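Local atomic coordinates of type II restriction enzyme SfiI (PDB entry 2EZV), a protein that cuts double-stranded DNA as a tetrameric type IIF restriction endonuclease that recognises the interrupted sequence 5'-GGCCN(5)GGCC-3'. Residues Q95-D100 and T157-H162; Q116-A121 and L184-A189. One frame throughout, in Å; residues are numbered along the deposited sequence.

Interaction 1 of 2, residues Q95-D100 and T157-H162; sequences QVLLVD and TSIFVH. With CA (calcium ion), chain F.
Gln95 reaches across to Thr157 near one end of the two segments, which pair as parallel strands. With CG anti to the backbone N (chi1 171°) and the chain extended beyond it, the amide NE2 donates to Thr157 OG1 at 2.8 Å in a bent bond, N-H...O 140°, tilted from the amide plane. NE2 also bonds Thr20 OG1, while OE1 takes a hydrogen bond from Arg84, so both ends of the amide are held. An alanine here would remove the amide and is likely to cost Arg84 and the Thr157 hydroxyl this partner.

From there the backbones run on as a ladder: Thr157 N to Val96 O, Leu98 N to Thr157 O, Ile159 N to Leu98 O, and Val161 N to Asp100 O at 2.9 Å. Side chains divide between the two faces of the sheet. On one, Leu97 CD1 meets Ile159 CD1 at 3.5 Å and Val99 CG2 meets Val161 CG2 at 4.0 Å, with helix 10-41 packed against Ile159 and Val161. On the other, Asp100 CB lies 3.6 Å from Phe160 CE2, approaching the ring obliquely, with carboxylate and ring planes 58° apart. With CG anti to the backbone N, the Asp100 carboxylate stands past CB and OD1 binds the calcium ion at 2.6 Å; Asp79 and the carbonyl oxygen of Ala101 are further ligands. A mixed sheet whose inner strand carries a metal-binding acid is consistent with the PD-(D/E)XK nuclease fold, to whose clan this family belongs.

Interaction 2 of 2, residues Q116-A121 and L184-A189; sequences QLPMDA and LSLPHA
Pro118 is the first residue of the loop 116-121 to meet segment 184-189. Its ring crosses the side chain of Leu186 at an angle, CG lying 3.6 Å from Leu186 CB, and CG and CD also border Leu186 CD1. CB of the same proline sits 3.6 Å from the carbonyl oxygen of Pro187, while the Pro118 carbonyl oxygen faces Ala189 CB at 3.6 Å. Ser158 of strand 151-167 also touches Pro118.

Met119 follows and turns its side chain along the other segment. CG stands between the backbone N and the carbonyl carbon (chi1 58°), and a bend at chi3 (71°) tucks the terminal methyl in. CE thereby touches the Pro187 ring at CG, 3.5 Å away, and comes 3.1 Å from the His188 carbonyl oxygen, with that of Pro187 equally near. Nearer its root, Met119 CB rests 3.7 Å from Ala189 CA. The His188 side chain leaves in another direction, its ring nitrogens bonded to Arg190 N and Pro140 O.

No hydrogen bond crosses between the two segments: van der Waals packing joins the loop to segment 184-189, and the carbonyl oxygens of Pro118, Pro187 and His188 meet carbon across the contact.

Overall arrangement
Strands 151-167 and 176-186 unite the two contacts, whose centres are 10 Å apart. Their antiparallel pairing brings Phe160 O to 2.6 Å from Leu184 N and Ser158 O to 3.1 Å from Leu186 N, both probable hydrogen bonds, so interaction 2 shares the sheet of interaction 1 through its strand residues from Leu184 onward, while 116-121 packs on it as a loop. Phe160 bridges them through its ring, packing on Asp100 within interaction 1 and on Leu186 of interaction 2. The segments alternate along the chain, 95-100, 116-121, 157-162, 184-189. Interaction 1 supplies a calcium ligand directly, whereas the Leu186 side chain lies about 12 Å from the ion; bound DNA comes within about 6 Å and 5 Å of their nearest atoms, respectively.

Interaction 1 of 2, residues Q95-D100 and T157-H162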
loop_
_atom_site.group_PDB
_atom_site.type_symbol
_atom_site.label_atom_id
_atom_site.label_comp_id
_atom_site.label_asym_id
_atom_site.label_seq_id
_atom_site.Cartn_x
_atom_site.Cartn_y
_atom_site.Cartn_z
ATOM N N GLN D 95 -17.802 -0.616 -5.734
ATOM C CA GLN D 95 -18.416 0.124 -4.642
ATOM C C GLN D 95 -17.734 1.438 -4.283
ATOM O O GLN D 95 -16.517 1.568 -4.374
ATOM C CB GLN D 95 -18.453 -0.782 -3.406
ATOM C CG GLN D 95 -18.871 -0.133 -2.092
ATOM C CD GLN D 95 -18.756 -1.101 -0.908
ATOM O OE1 GLN D 95 -17.666 -1.594 -0.594
ATOM N NE2 GLN D 95 -19.879 -1.373 -0.247
ATOM N N VAL D 96 -18.541 2.418 -3.879
ATOM C CA VAL D 96 -18.032 3.708 -3.434
ATOM C C VAL D 96 -18.262 3.719 -1.923
ATOM O O VAL D 96 -19.380 3.947 -1.464
ATOM C CB VAL D 96 -18.806 4.886 -4.058
ATOM C CG1 VAL D 96 -18.267 6.194 -3.510
ATOM C CG2 VAL D 96 -18.674 4.876 -5.570
ATOM N N LEU D 97 -17.223 3.439 -1.144
ATOM C CA LEU D 97 -17.384 3.436 0.311
ATOM C C LEU D 97 -17.388 4.865 0.817
ATOM O O LEU D 97 -16.457 5.624 0.547
ATOM C CB LEU D 97 -16.254 2.658 1.005
ATOM C CG LEU D 97 -16.273 2.725 2.543
ATOM C CD1 LEU D 97 -17.651 2.322 3.060
ATOM C CD2 LEU D 97 -15.212 1.802 3.132
ATOM N N LEU D 98 -18.444 5.222 1.543
ATOM C CA LEU D 98 -18.594 6.563 2.112
ATOM C C LEU D 98 -18.779 6.462 3.616
ATOM O O LEU D 98 -19.719 5.822 4.085
ATOM C CB LEU D 98 -19.830 7.260 1.526
ATOM C CG LEU D 98 -19.798 8.038 0.207
ATOM C CD1 LEU D 98 -18.717 7.517 -0.700
ATOM C CD2 LEU D 98 -21.170 7.948 -0.455
ATOM N N VAL D 99 -17.883 7.062 4.384
ATOM C CA VAL D 99 -18.067 7.026 5.820
ATOM C C VAL D 99 -17.803 8.406 6.376
ATOM O O VAL D 99 -16.926 9.138 5.915
ATOM C CB VAL D 99 -17.187 5.934 6.524
ATOM C CG1 VAL D 99 -16.399 5.156 5.504
ATOM C CG2 VAL D 99 -16.307 6.553 7.576
ATOM N N ASP D 100 -18.598 8.769 7.366
ATOM C CA ASP D 100 -18.480 10.077 7.955
ATOM C C ASP D 100 -18.240 9.980 9.441
ATOM O O ASP D 100 -18.926 9.231 10.135
ATOM C CB ASP D 100 -19.749 10.864 7.672
ATOM C CG ASP D 100 -19.525 12.344 7.741
ATOM O OD1 ASP D 100 -19.934 12.957 8.757
ATOM O OD2 ASP D 100 -18.919 12.884 6.779
ATOM N N THR D 157 -22.269 3.042 -0.472
ATOM C CA THR D 157 -22.554 2.455 0.831
ATOM C C THR D 157 -22.216 3.498 1.885
ATOM O O THR D 157 -21.062 3.912 2.018
ATOM C CB THR D 157 -21.731 1.172 1.075
ATOM O OG1 THR D 157 -22.153 0.165 0.153
ATOM C CG2 THR D 157 -21.942 0.650 2.506
ATOM N N SER D 158 -23.230 3.909 2.639
ATOM C CA SER D 158 -23.072 4.947 3.652
ATOM C C SER D 158 -22.834 4.460 5.067
ATOM O O SER D 158 -23.614 3.670 5.609
ATOM C CB SER D 158 -24.295 5.860 3.633
ATOM O OG SER D 158 -24.483 6.395 2.334
ATOM N N ILE D 159 -21.769 4.973 5.674
ATOM C CA ILE D 159 -21.407 4.591 7.030
ATOM C C ILE D 159 -21.029 5.768 7.933
ATOM O O ILE D 159 -20.403 6.729 7.493
ATOM C CB ILE D 159 -20.251 3.586 6.979
ATOM C CG1 ILE D 159 -20.722 2.364 6.185
ATOM C CG2 ILE D 159 -19.813 3.183 8.401
ATOM C CD1 ILE D 159 -19.633 1.438 5.781
ATOM N N PHE D 160 -21.414 5.678 9.200
ATOM C CA PHE D 160 -21.117 6.727 10.165
ATOM C C PHE D 160 -20.438 6.214 11.426
ATOM O O PHE D 160 -20.932 5.293 12.083
ATOM C CB PHE D 160 -22.392 7.475 10.554
ATOM C CG PHE D 160 -22.956 8.315 9.449
ATOM C CD1 PHE D 160 -23.670 7.735 8.409
ATOM C CD2 PHE D 160 -22.750 9.689 9.437
ATOM C CE1 PHE D 160 -24.170 8.512 7.372
ATOM C CE2 PHE D 160 -23.243 10.476 8.408
ATOM C CZ PHE D 160 -23.956 9.887 7.371
ATOM N N VAL D 161 -19.298 6.814 11.751
ATOM C CA VAL D 161 -18.546 6.445 12.944
ATOM C C VAL D 161 -18.786 7.611 13.898
ATOM O O VAL D 161 -18.392 8.742 13.622
ATOM C CB VAL D 161 -17.051 6.303 12.625
ATOM C CG1 VAL D 161 -16.338 5.655 13.762
ATOM C CG2 VAL D 161 -16.876 5.480 11.373
ATOM N N HIS D 162 -19.450 7.323 15.010
ATOM C CA HIS D 162 -19.826 8.330 16.001
ATOM C C HIS D 162 -19.034 8.206 17.301
ATOM O O HIS D 162 -19.245 7.288 18.101
ATOM C CB HIS D 162 -21.329 8.192 16.255
ATOM C CG HIS D 162 -21.886 9.166 17.239
ATOM N ND1 HIS D 162 -21.625 9.094 18.590
ATOM C CD2 HIS D 162 -22.734 10.208 17.073
ATOM C CE1 HIS D 162 -22.291 10.048 19.215
ATOM N NE2 HIS D 162 -22.972 10.737 18.317
HETATM CA CA CA F . -18.110 14.657 9.353
#

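Interaction 2 of 2, residues Q116-A121 and L184-A189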
loop_
_atom_site.group_PDB
_atom_site.type_symbol
_atom_site.label_atom_id
_atom_site.label_comp_id
_atom_site.label_asym_id
_atom_site.label_seq_id
_atom_site.Cartn_x
_atom_site.Cartn_y
_atom_site.Cartn_z
ATOM N N GLN D 116 -25.346 13.969 3.107
ATOM C CA GLN D 116 -24.963 12.711 3.736
ATOM C C GLN D 116 -26.146 11.748 3.833
ATOM O O GLN D 116 -25.964 10.576 4.137
ATOM C CB GLN D 116 -24.400 12.981 5.135
ATOM C CG GLN D 116 -23.331 14.071 5.166
ATOM C CD GLN D 116 -22.881 14.438 6.577
ATOM O OE1 GLN D 116 -23.697 14.686 7.469
ATOM N NE2 GLN D 116 -21.575 14.483 6.778
ATOM N N LEU D 117 -27.350 12.252 3.571
ATOM C CA LEU D 117 -28.569 11.446 3.629
ATOM C C LEU D 117 -28.626 10.482 2.430
ATOM O O LEU D 117 -28.702 10.910 1.279
ATOM C CB LEU D 117 -29.802 12.361 3.613
ATOM C CG LEU D 117 -31.058 11.951 4.400
ATOM C CD1 LEU D 117 -32.279 12.628 3.780
ATOM C CD2 LEU D 117 -31.247 10.445 4.378
ATOM N N PRO D 118 -28.597 9.163 2.697
ATOM C CA PRO D 118 -28.634 8.090 1.693
ATOM C C PRO D 118 -29.958 7.881 0.949
ATOM O O PRO D 118 -29.957 7.515 -0.228
ATOM C CB PRO D 118 -28.241 6.847 2.499
ATOM C CG PRO D 118 -27.470 7.409 3.669
ATOM C CD PRO D 118 -28.295 8.609 4.026
ATOM N N MET D 119 -31.080 8.087 1.633
ATOM C CA MET D 119 -32.394 7.915 1.010
ATOM C C MET D 119 -33.353 9.042 1.385
ATOM O O MET D 119 -33.163 9.702 2.405
ATOM C CB MET D 119 -33.012 6.580 1.431
ATOM C CG MET D 119 -33.179 6.436 2.930
ATOM S SD MET D 119 -34.186 5.018 3.361
ATOM C CE MET D 119 -33.068 3.661 2.941
ATOM N N ASP D 120 -34.383 9.258 0.566
ATOM C CA ASP D 120 -35.368 10.300 0.853
ATOM C C ASP D 120 -35.964 10.045 2.234
ATOM O O ASP D 120 -36.312 8.911 2.567
ATOM C CB ASP D 120 -36.496 10.298 -0.181
ATOM C CG ASP D 120 -35.996 10.498 -1.594
ATOM O OD1 ASP D 120 -34.960 11.169 -1.781
ATOM O OD2 ASP D 120 -36.653 9.991 -2.525
ATOM N N ALA D 121 -36.091 11.100 3.030
ATOM C CA ALA D 121 -36.622 10.965 4.379
ATOM C C ALA D 121 -37.981 11.619 4.561
ATOM O O ALA D 121 -38.381 12.484 3.785
ATOM C CB ALA D 121 -35.634 11.547 5.378
ATOM N N LEU D 184 -22.556 3.252 12.390
ATOM C CA LEU D 184 -23.872 3.105 11.774
ATOM C C LEU D 184 -23.829 2.840 10.269
ATOM O O LEU D 184 -23.013 3.409 9.542
ATOM C CB LEU D 184 -24.724 4.352 12.019
ATOM C CG LEU D 184 -25.152 4.736 13.435
ATOM C CD1 LEU D 184 -23.965 5.127 14.294
ATOM C CD2 LEU D 184 -26.108 5.893 13.333
ATOM N N SER D 185 -24.728 1.971 9.823
ATOM C CA SER D 185 -24.854 1.615 8.421
ATOM C C SER D 185 -26.227 2.103 7.978
ATOM O O SER D 185 -27.257 1.576 8.415
ATOM C CB SER D 185 -24.749 0.090 8.252
ATOM O OG SER D 185 -24.959 -0.307 6.903
ATOM N N LEU D 186 -26.251 3.123 7.128
ATOM C CA LEU D 186 -27.514 3.656 6.650
ATOM C C LEU D 186 -27.912 2.965 5.365
ATOM O O LEU D 186 -27.152 2.933 4.396
ATOM C CB LEU D 186 -27.423 5.162 6.440
ATOM C CG LEU D 186 -27.073 5.943 7.711
ATOM C CD1 LEU D 186 -27.192 7.433 7.430
ATOM C CD2 LEU D 186 -27.996 5.534 8.855
ATOM N N PRO D 187 -29.129 2.411 5.338
ATOM C CA PRO D 187 -29.640 1.706 4.168
ATOM C C PRO D 187 -29.644 2.493 2.862
ATOM O O PRO D 187 -30.001 3.675 2.816
ATOM C CB PRO D 187 -31.037 1.261 4.615
ATOM C CG PRO D 187 -31.411 2.279 5.649
ATOM C CD PRO D 187 -30.137 2.462 6.410
ATOM N N HIS D 188 -29.225 1.815 1.801
ATOM C CA HIS D 188 -29.178 2.404 0.474
ATOM C C HIS D 188 -30.583 2.849 0.052
ATOM O O HIS D 188 -31.594 2.312 0.520
ATOM C CB HIS D 188 -28.622 1.369 -0.509
ATOM C CG HIS D 188 -28.433 1.886 -1.900
ATOM N ND1 HIS D 188 -29.478 2.041 -2.785
ATOM C CD2 HIS D 188 -27.319 2.273 -2.563
ATOM C CE1 HIS D 188 -29.015 2.498 -3.935
ATOM N NE2 HIS D 188 -27.707 2.648 -3.825
ATOM N N ALA D 189 -30.636 3.838 -0.833
ATOM C CA ALA D 189 -31.898 4.364 -1.330
ATOM C C ALA D 189 -32.872 3.252 -1.741
ATOM O O ALA D 189 -34.054 3.311 -1.412
ATOM C CB ALA D 189 -31.632 5.295 -2.516
#